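Tetur07g02040 (Tetranychus urticae, PDB 6BDJ) probably cleaves the aromatic ring of catechol-like compounds between the two hydroxyl-bearing carbons, as a ferric-iron intradiol dioxygenase. Local coordinates at residues A[39-44]-A[230-236]; A[60-64]-A[174-180]. All coordinates share one frame; numbering follows the deposited sequence.

Interaction 1: residues A[39-44]-A[230-236]; sequences EVGEGP and HRSNLMW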
ATOM      1  N   GLU A  39      -9.633  -2.987   7.572  1.00 54.88           N
ATOM      2  CA  GLU A  39      -9.618  -3.197   6.155  1.00 53.21           C
ATOM      3  C   GLU A  39     -10.113  -1.955   5.440  1.00 51.91           C
ATOM      4  O   GLU A  39     -10.894  -1.152   5.988  1.00 49.83           O
ATOM      5  CB  GLU A  39     -10.547  -4.340   5.787  1.00 56.53           C
ATOM      6  CG  GLU A  39     -10.086  -5.716   6.226  1.00 58.16           C
ATOM      7  CD  GLU A  39     -10.671  -6.803   5.339  1.00 60.17           C
ATOM      8  OE1 GLU A  39     -10.080  -7.116   4.260  1.00 57.86           O
ATOM      9  OE2 GLU A  39     -11.728  -7.325   5.731  1.00 64.18           O
ATOM     10  N   VAL A  40      -9.702  -1.806   4.185  1.00 50.19           N
ATOM     11  CA  VAL A  40     -10.071  -0.632   3.379  1.00 50.05           C
ATOM     12  C   VAL A  40     -10.246  -1.159   1.967  1.00 50.14           C
ATOM     13  O   VAL A  40      -9.519  -2.080   1.549  1.00 52.15           O
ATOM     14  CB  VAL A  40      -8.940   0.427   3.366  1.00 51.36           C
ATOM     15  CG1 VAL A  40      -9.407   1.682   2.648  1.00 51.54           C
ATOM     16  CG2 VAL A  40      -8.512   0.806   4.778  1.00 52.87           C
ATOM     17  N   GLY A  41     -11.153  -0.544   1.214  1.00 49.03           N
ATOM     18  CA  GLY A  41     -11.471  -0.996  -0.144  1.00 49.71           C
ATOM     19  C   GLY A  41     -10.216  -1.081  -1.037  1.00 49.96           C
ATOM     20  O   GLY A  41      -9.285  -0.298  -0.910  1.00 50.27           O
ATOM     21  N   GLU A  42     -10.216  -2.061  -1.921  1.00 51.03           N
ATOM     22  CA  GLU A  42      -9.093  -2.330  -2.818  1.00 49.70           C
ATOM     23  C   GLU A  42      -8.839  -1.207  -3.810  1.00 49.59           C
ATOM     24  O   GLU A  42      -7.699  -1.001  -4.265  1.00 48.02           O
ATOM     25  CB  GLU A  42      -9.415  -3.585  -3.609  1.00 50.58           C
ATOM     26  CG  GLU A  42      -8.288  -4.120  -4.449  1.00 49.61           C
ATOM     27  CD  GLU A  42      -8.634  -5.500  -4.952  1.00 52.18           C
ATOM     28  OE1 GLU A  42      -9.329  -5.610  -6.007  1.00 53.75           O
ATOM     29  OE2 GLU A  42      -8.224  -6.471  -4.265  1.00 53.41           O
ATOM     30  N   GLY A  43      -9.918  -0.519  -4.170  1.00 48.09           N
ATOM     31  CA  GLY A  43      -9.926   0.346  -5.334  1.00 47.76           C
ATOM     32  C   GLY A  43      -9.800  -0.462  -6.614  1.00 47.42           C
ATOM     33  O   GLY A  43      -9.781  -1.692  -6.572  1.00 46.05           O
ATOM     34  N   PRO A  44      -9.704   0.224  -7.755  1.00 46.99           N
ATOM     35  CA  PRO A  44      -9.786  -0.413  -9.068  1.00 48.83           C
ATOM     36  C   PRO A  44      -8.502  -0.927  -9.689  1.00 47.42           C
ATOM     37  O   PRO A  44      -8.558  -1.509 -10.767  1.00 48.72           O
ATOM     38  CB  PRO A  44     -10.355   0.708  -9.961  1.00 51.55           C
ATOM     39  CG  PRO A  44     -10.235   1.988  -9.178  1.00 51.37           C
ATOM     40  CD  PRO A  44      -9.571   1.682  -7.872  1.00 49.34           C
ATOM     41  N   HIS A 230     -10.209 -15.215   7.722  1.00 85.71           N
ATOM     42  CA  HIS A 230     -11.150 -14.248   7.157  1.00 79.97           C
ATOM     43  C   HIS A 230     -11.038 -14.293   5.656  1.00 78.24           C
ATOM     44  O   HIS A 230      -9.942 -14.337   5.138  1.00 75.30           O
ATOM     45  CB  HIS A 230     -10.887 -12.830   7.658  1.00 78.19           C
ATOM     46  CG  HIS A 230     -11.947 -11.841   7.239  1.00 77.42           C
ATOM     47  ND1 HIS A 230     -13.265 -11.962   7.623  1.00 78.17           N
ATOM     48  CD2 HIS A 230     -11.881 -10.731   6.463  1.00 75.89           C
ATOM     49  CE1 HIS A 230     -13.966 -10.973   7.104  1.00 78.29           C
ATOM     50  NE2 HIS A 230     -13.151 -10.210   6.395  1.00 77.26           N
ATOM     51  N   ARG A 231     -12.172 -14.355   4.972  1.00 80.20           N
ATOM     52  CA  ARG A 231     -12.215 -14.072   3.544  1.00 79.31           C
ATOM     53  C   ARG A 231     -12.700 -12.641   3.403  1.00 72.78           C
ATOM     54  O   ARG A 231     -13.849 -12.334   3.762  1.00 72.13           O
ATOM     55  CB  ARG A 231     -13.169 -15.009   2.824  1.00 86.80           C
ATOM     56  CG  ARG A 231     -12.699 -16.453   2.709  1.00 92.93           C
ATOM     57  CD  ARG A 231     -13.540 -17.236   1.704  1.00 98.66           C
ATOM     58  NE  ARG A 231     -14.984 -16.989   1.881  1.00104.34           N
ATOM     59  CZ  ARG A 231     -15.881 -17.812   2.427  1.00110.11           C
ATOM     60  NH1 ARG A 231     -17.151 -17.406   2.523  1.00112.52           N
ATOM     61  NH2 ARG A 231     -15.546 -19.027   2.866  1.00114.77           N
ATOM     62  N   SER A 232     -11.825 -11.764   2.907  1.00 66.69           N
ATOM     63  CA  SER A 232     -12.179 -10.363   2.657  1.00 64.22           C
ATOM     64  C   SER A 232     -13.240 -10.306   1.554  1.00 64.85           C
ATOM     65  O   SER A 232     -13.305 -11.191   0.716  1.00 65.22           O
ATOM     66  CB  SER A 232     -10.935  -9.555   2.247  1.00 60.61           C
ATOM     67  OG  SER A 232     -11.239  -8.168   2.099  1.00 59.31           O
ATOM     68  N   ASN A 233     -14.086  -9.291   1.576  1.00 66.15           N
ATOM     69  CA  ASN A 233     -15.029  -9.035   0.474  1.00 71.18           C
ATOM     70  C   ASN A 233     -14.748  -7.654  -0.130  1.00 70.79           C
ATOM     71  O   ASN A 233     -15.610  -7.062  -0.799  1.00 71.84           O
ATOM     72  CB  ASN A 233     -16.511  -9.192   0.926  1.00 74.60           C
ATOM     73  CG  ASN A 233     -16.950  -8.145   1.945  1.00 76.06           C
ATOM     74  OD1 ASN A 233     -16.139  -7.408   2.517  1.00 77.85           O
ATOM     75  ND2 ASN A 233     -18.249  -8.090   2.186  1.00 78.13           N
ATOM     76  N   LEU A 234     -13.535  -7.151   0.086  1.00 67.85           N
ATOM     77  CA  LEU A 234     -13.199  -5.779  -0.307  1.00 65.43           C
ATOM     78  C   LEU A 234     -12.472  -5.669  -1.637  1.00 63.63           C
ATOM     79  O   LEU A 234     -12.047  -4.572  -2.035  1.00 62.25           O
ATOM     80  CB  LEU A 234     -12.431  -5.085   0.822  1.00 63.97           C
ATOM     81  CG  LEU A 234     -13.403  -4.774   1.974  1.00 66.68           C
ATOM     82  CD1 LEU A 234     -12.655  -4.411   3.234  1.00 67.77           C
ATOM     83  CD2 LEU A 234     -14.338  -3.620   1.648  1.00 65.74           C
ATOM     84  N   MET A 235     -12.366  -6.800  -2.341  1.00 64.38           N
ATOM     85  CA  MET A 235     -11.796  -6.838  -3.671  1.00 64.84           C
ATOM     86  C   MET A 235     -12.750  -6.078  -4.597  1.00 65.58           C
ATOM     87  O   MET A 235     -13.944  -6.034  -4.335  1.00 65.39           O
ATOM     88  CB  MET A 235     -11.493  -8.270  -4.170  1.00 68.83           C
ATOM     89  CG  MET A 235     -12.567  -9.334  -3.964  1.00 75.57           C
ATOM     90  SD  MET A 235     -12.679 -10.195  -2.362  1.00 79.79           S
ATOM     91  CE  MET A 235     -11.161  -9.841  -1.492  1.00 76.18           C
ATOM     92  N   TRP A 236     -12.213  -5.454  -5.647  1.00 62.04           N
ATOM     93  CA  TRP A 236     -12.997  -4.630  -6.561  1.00 63.63           C
ATOM     94  C   TRP A 236     -14.104  -5.380  -7.286  1.00 68.21           C
ATOM     95  O   TRP A 236     -15.169  -4.808  -7.501  1.00 69.64           O
ATOM     96  CB  TRP A 236     -12.072  -3.951  -7.563  1.00 60.50           C
ATOM     97  CG  TRP A 236     -12.739  -2.965  -8.443  1.00 60.94           C
ATOM     98  CD1 TRP A 236     -13.104  -3.162  -9.726  1.00 62.37           C
ATOM     99  CD2 TRP A 236     -13.191  -1.649  -8.089  1.00 59.79           C
ATOM    100  NE1 TRP A 236     -13.717  -2.036 -10.233  1.00 64.42           N
ATOM    101  CE2 TRP A 236     -13.811  -1.103  -9.232  1.00 62.26           C
ATOM    102  CE3 TRP A 236     -13.115  -0.877  -6.922  1.00 58.52           C
ATOM    103  CZ2 TRP A 236     -14.336   0.200  -9.259  1.00 63.43           C
ATOM    104  CZ3 TRP A 236     -13.638   0.420  -6.936  1.00 60.22           C
ATOM    105  CH2 TRP A 236     -14.246   0.946  -8.104  1.00 62.81           C
TER
HETATM  106  O   HOH W   1     -13.840  -8.141   4.411  1.00 65.04           O

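Interaction 2: residues A[60-64]-A[174-180]; sequences RIGIR and IQSKSPY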
ATOM      1  N   ARG A  60      10.823   4.674 -11.878  1.00 51.78           N
ATOM      2  CA  ARG A  60      10.100   5.768 -11.279  1.00 52.51           C
ATOM      3  C   ARG A  60      11.025   6.643 -10.451  1.00 57.31           C
ATOM      4  O   ARG A  60      12.001   6.176  -9.878  1.00 59.06           O
ATOM      5  CB  ARG A  60       8.978   5.249 -10.402  1.00 50.37           C
ATOM      6  CG  ARG A  60       7.926   4.470 -11.169  1.00 48.36           C
ATOM      7  CD  ARG A  60       7.231   5.318 -12.204  1.00 49.27           C
ATOM      8  NE  ARG A  60       7.676   5.054 -13.578  1.00 49.70           N
ATOM      9  CZ  ARG A  60       7.177   5.632 -14.682  1.00 49.59           C
ATOM     10  NH1 ARG A  60       6.247   6.565 -14.600  1.00 51.07           N
ATOM     11  NH2 ARG A  60       7.656   5.310 -15.885  1.00 50.68           N
ATOM     12  N   ILE A  61      10.680   7.918 -10.390  1.00 60.41           N
ATOM     13  CA  ILE A  61      11.492   8.922  -9.720  1.00 66.11           C
ATOM     14  C   ILE A  61      10.737   9.372  -8.481  1.00 66.96           C
ATOM     15  O   ILE A  61       9.530   9.546  -8.523  1.00 64.19           O
ATOM     16  CB  ILE A  61      11.805  10.115 -10.662  1.00 71.15           C
ATOM     17  CG1 ILE A  61      12.530  11.257  -9.948  1.00 76.54           C
ATOM     18  CG2 ILE A  61      10.558  10.639 -11.366  1.00 72.36           C
ATOM     19  CD1 ILE A  61      13.880  10.876  -9.385  1.00 78.95           C
ATOM     20  N   GLY A  62      11.458   9.558  -7.383  1.00 69.07           N
ATOM     21  CA  GLY A  62      10.872  10.097  -6.168  1.00 72.75           C
ATOM     22  C   GLY A  62      11.836   9.938  -5.020  1.00 75.96           C
ATOM     23  O   GLY A  62      13.058   9.880  -5.243  1.00 75.82           O
ATOM     24  N   ILE A  63      11.296   9.875  -3.806  1.00 76.49           N
ATOM     25  CA  ILE A  63      12.124   9.749  -2.619  1.00 81.16           C
ATOM     26  C   ILE A  63      11.996   8.327  -2.119  1.00 79.08           C
ATOM     27  O   ILE A  63      10.898   7.820  -1.912  1.00 79.18           O
ATOM     28  CB  ILE A  63      11.775  10.787  -1.535  1.00 84.84           C
ATOM     29  CG1 ILE A  63      12.193  12.177  -2.046  1.00 89.56           C
ATOM     30  CG2 ILE A  63      12.521  10.468  -0.240  1.00 87.01           C
ATOM     31  CD1 ILE A  63      11.704  13.370  -1.248  1.00 93.55           C
ATOM     32  N   ARG A  64      13.142   7.703  -1.907  1.00 82.17           N
ATOM     33  CA  ARG A  64      13.202   6.311  -1.530  1.00 82.85           C
ATOM     34  C   ARG A  64      12.560   6.075  -0.170  1.00 84.07           C
ATOM     35  O   ARG A  64      12.812   6.832   0.772  1.00 88.39           O
ATOM     36  CB  ARG A  64      14.652   5.833  -1.566  1.00 88.12           C
ATOM     37  CG  ARG A  64      15.096   5.478  -2.981  1.00 90.60           C
ATOM     38  CD  ARG A  64      14.595   4.093  -3.387  1.00 90.32           C
ATOM     39  NE  ARG A  64      15.224   3.082  -2.528  1.00 94.47           N
ATOM     40  CZ  ARG A  64      14.649   2.377  -1.544  1.00 94.88           C
ATOM     41  NH1 ARG A  64      15.405   1.544  -0.838  1.00 96.80           N
ATOM     42  NH2 ARG A  64      13.349   2.468  -1.249  1.00 96.10           N
ATOM     43  N   ILE A 174       7.410  15.814   2.667  1.00107.44           N
ATOM     44  CA  ILE A 174       7.773  15.144   1.416  1.00106.10           C
ATOM     45  C   ILE A 174       7.142  15.812   0.189  1.00105.43           C
ATOM     46  O   ILE A 174       7.784  15.909  -0.863  1.00101.19           O
ATOM     47  CB  ILE A 174       7.513  13.636   1.465  1.00102.16           C
ATOM     48  CG1 ILE A 174       8.532  12.997   2.430  1.00103.95           C
ATOM     49  CG2 ILE A 174       7.672  13.013   0.068  1.00 98.35           C
ATOM     50  CD1 ILE A 174       8.330  11.529   2.684  1.00101.27           C
ATOM     51  N   GLN A 175       5.919  16.295   0.330  1.00108.05           N
ATOM     52  CA  GLN A 175       5.239  16.949  -0.795  1.00111.13           C
ATOM     53  C   GLN A 175       5.883  18.291  -1.150  1.00115.72           C
ATOM     54  O   GLN A 175       5.724  18.768  -2.259  1.00118.80           O
ATOM     55  CB  GLN A 175       3.717  17.086  -0.546  1.00113.84           C
ATOM     56  CG  GLN A 175       3.079  18.442  -0.938  1.00120.47           C
ATOM     57  CD  GLN A 175       3.024  18.698  -2.448  1.00122.31           C
ATOM     58  OE1 GLN A 175       2.667  17.801  -3.204  1.00121.76           O
ATOM     59  NE2 GLN A 175       3.402  19.919  -2.886  1.00129.03           N
ATOM     60  N   SER A 176       6.613  18.896  -0.220  1.00119.01           N
ATOM     61  CA  SER A 176       7.372  20.111  -0.533  1.00124.79           C
ATOM     62  C   SER A 176       8.682  19.855  -1.286  1.00124.49           C
ATOM     63  O   SER A 176       9.286  20.815  -1.748  1.00129.18           O
ATOM     64  CB  SER A 176       7.667  20.944   0.718  1.00129.83           C
ATOM     65  OG  SER A 176       8.563  20.272   1.580  1.00130.06           O
ATOM     66  N   LYS A 177       9.107  18.594  -1.420  1.00118.72           N
ATOM     67  CA  LYS A 177      10.323  18.283  -2.156  1.00118.04           C
ATOM     68  C   LYS A 177      10.021  17.827  -3.585  1.00111.68           C
ATOM     69  O   LYS A 177       8.931  17.295  -3.912  1.00108.83           O
ATOM     70  CB  LYS A 177      11.159  17.235  -1.418  1.00119.05           C
ATOM     71  CG  LYS A 177      11.676  17.675  -0.062  1.00126.00           C
ATOM     72  CD  LYS A 177      12.837  16.792   0.422  1.00127.95           C
ATOM     73  CE  LYS A 177      13.300  17.154   1.835  1.00133.82           C
ATOM     74  NZ  LYS A 177      12.439  16.537   2.885  1.00132.75           N
ATOM     75  N   SER A 178      11.030  18.014  -4.430  1.00110.29           N
ATOM     76  CA  SER A 178      11.001  17.529  -5.794  1.00105.02           C
ATOM     77  C   SER A 178      11.041  16.003  -5.772  1.00 97.60           C
ATOM     78  O   SER A 178      11.680  15.423  -4.903  1.00 99.01           O
ATOM     79  CB  SER A 178      12.184  18.093  -6.579  1.00109.28           C
ATOM     80  OG  SER A 178      12.292  17.464  -7.844  1.00105.25           O
ATOM     81  N   PRO A 179      10.337  15.322  -6.672  1.00 88.38           N
ATOM     82  CA  PRO A 179       9.441  15.871  -7.690  1.00 86.95           C
ATOM     83  C   PRO A 179       7.985  15.994  -7.253  1.00 85.67           C
ATOM     84  O   PRO A 179       7.120  16.291  -8.083  1.00 84.76           O
ATOM     85  CB  PRO A 179       9.525  14.818  -8.783  1.00 83.95           C
ATOM     86  CG  PRO A 179       9.676  13.542  -8.024  1.00 80.47           C
ATOM     87  CD  PRO A 179      10.387  13.857  -6.721  1.00 83.00           C
ATOM     88  N   TYR A 180       7.701  15.768  -5.973  1.00 86.36           N
ATOM     89  CA  TYR A 180       6.296  15.700  -5.515  1.00 86.23           C
ATOM     90  C   TYR A 180       5.636  17.060  -5.636  1.00 92.86           C
ATOM     91  O   TYR A 180       4.446  17.144  -5.924  1.00 94.53           O
ATOM     92  CB  TYR A 180       6.198  15.168  -4.088  1.00 83.90           C
ATOM     93  CG  TYR A 180       6.764  13.791  -3.993  1.00 78.84           C
ATOM     94  CD1 TYR A 180       5.986  12.685  -4.341  1.00 73.85           C
ATOM     95  CD2 TYR A 180       8.098  13.581  -3.600  1.00 80.01           C
ATOM     96  CE1 TYR A 180       6.516  11.435  -4.306  1.00 71.09           C
ATOM     97  CE2 TYR A 180       8.623  12.302  -3.547  1.00 77.57           C
ATOM     98  CZ  TYR A 180       7.811  11.236  -3.898  1.00 73.00           C
ATOM     99  OH  TYR A 180       8.287   9.949  -3.862  1.00 72.03           O
TER

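Interaction 1: residues A[39-44]-A[230-236]
Two similar first torsions, chi1 -172° at Glu-42 and -173° at Trp-236, turn CG of each residue anti to its own nitrogen; the extended Glu-42 chain then brings its carboxylate to the Trp-236 backbone, while the indole swings over to Gly-43 and Pro-44. This pairs the N-terminal loop of the intradiol dioxygenase fold with the loop that follows strand 218-226, close to the iron site. The N-H of Trp-236 points almost straight at OE1 of Glu-42 (174°, N to O 2.9 Å) but arrives from above the carboxylate plane. The other oxygen, OE2, forms a salt bridge with Arg-151, so the carboxylate is held from two sources. A backbone bond from Glu-42 N to Leu-234 O (3.1 Å) ties the loops together beside it. Pro-44 lies over one face of the indole in a CH-pi contact, CA 4.0 Å from the centroid of the five-membered ring, and NE1 of Trp-236 donates to Lys-106 O. Pro-44 itself is about 6 Å by its side chain from the bound iron.

At the other end Glu-39 reaches across to a small polar network. Its OE1 is met on the syn side by Ser-232 OG at 2.7 Å and also takes a hydrogen bond from Ile-161 N. Ser-232 OG accepts in turn from Leu-234 N, the bond of an ST turn. Packing is tight here too, with Leu-234 CD1 3.3 Å from Glu-39 CB. A water donates to Glu-39 OE2 (2.6 Å), accepts from Asn-233 N and sits in the plane of the His-230 ring, its oxygen 2.9 Å from NE2.

Interaction 2: residues A[60-64]-A[174-180]
The Tyr-180 ring meets Ile-63 edge-on: CG1 of the isoleucine lies in the ring plane, 3.9 Å from CE2, and the two side chains slant across one another. In this intradiol dioxygenase fold the contact joins the loop leading into strand 64-73 to the turn that leaves helix 168-175, beside the outermost strand 130-136, whose Leu-136 touches Tyr-180. Ile-174 covers one face of the same ring, its CG2 3.7 Å above the plane and offset toward the rim. The terminal CD1 of Ile-63 continues past the ring, crossing the Lys-177 chain at about a right angle and touching its CB at 3.9 Å. That reach follows from a chi1 of -69°, with CG1 anti to the carbonyl carbon, and from an extended end.

The polar link runs through the tyrosine hydroxyl. Ile-63 N donates to OH at 3.0 Å along a nearly straight path (170°), close to the ring plane, and the hydroxyl is also hydrogen-bonded to Phe-137 O; a buried oxygen is thus bound twice. A phenylalanine here would probably keep the apolar packing but leave both the Ile-63 N-H and the Phe-137 carbonyl without this partner. Gly-62 CA passes 3.5 Å from Tyr-180 OH, where a side chain on the glycine would collide with the hydroxyl. Pro-179, preceded by a cis peptide bond, sets its ring against this loop, with CD 3.8 Å from Gly-62 CA and CG 4.1 Å from Ile-61 CG1.

Overall arrangement
The contacts lie on opposite sides of the chain's centre, with nearest atoms about 17 Å apart, and along the sequence interaction 2 lies within the stretch of chain that interaction 1 closes. Both are partly buried. Interaction 1 joins two loops; interaction 2 joins the loop that runs into strand 64-73 to the end of helix 168-175 and the turn after it. Interaction 1, beside the iron site, buries more surface and mixes carboxylate, backbone and water-mediated bonds with packing of Leu-234 and of Trp-236 on Pro-44. Interaction 2, away from the annotated sites, is mainly aliphatic and aromatic packing with a single hydrogen bond across it.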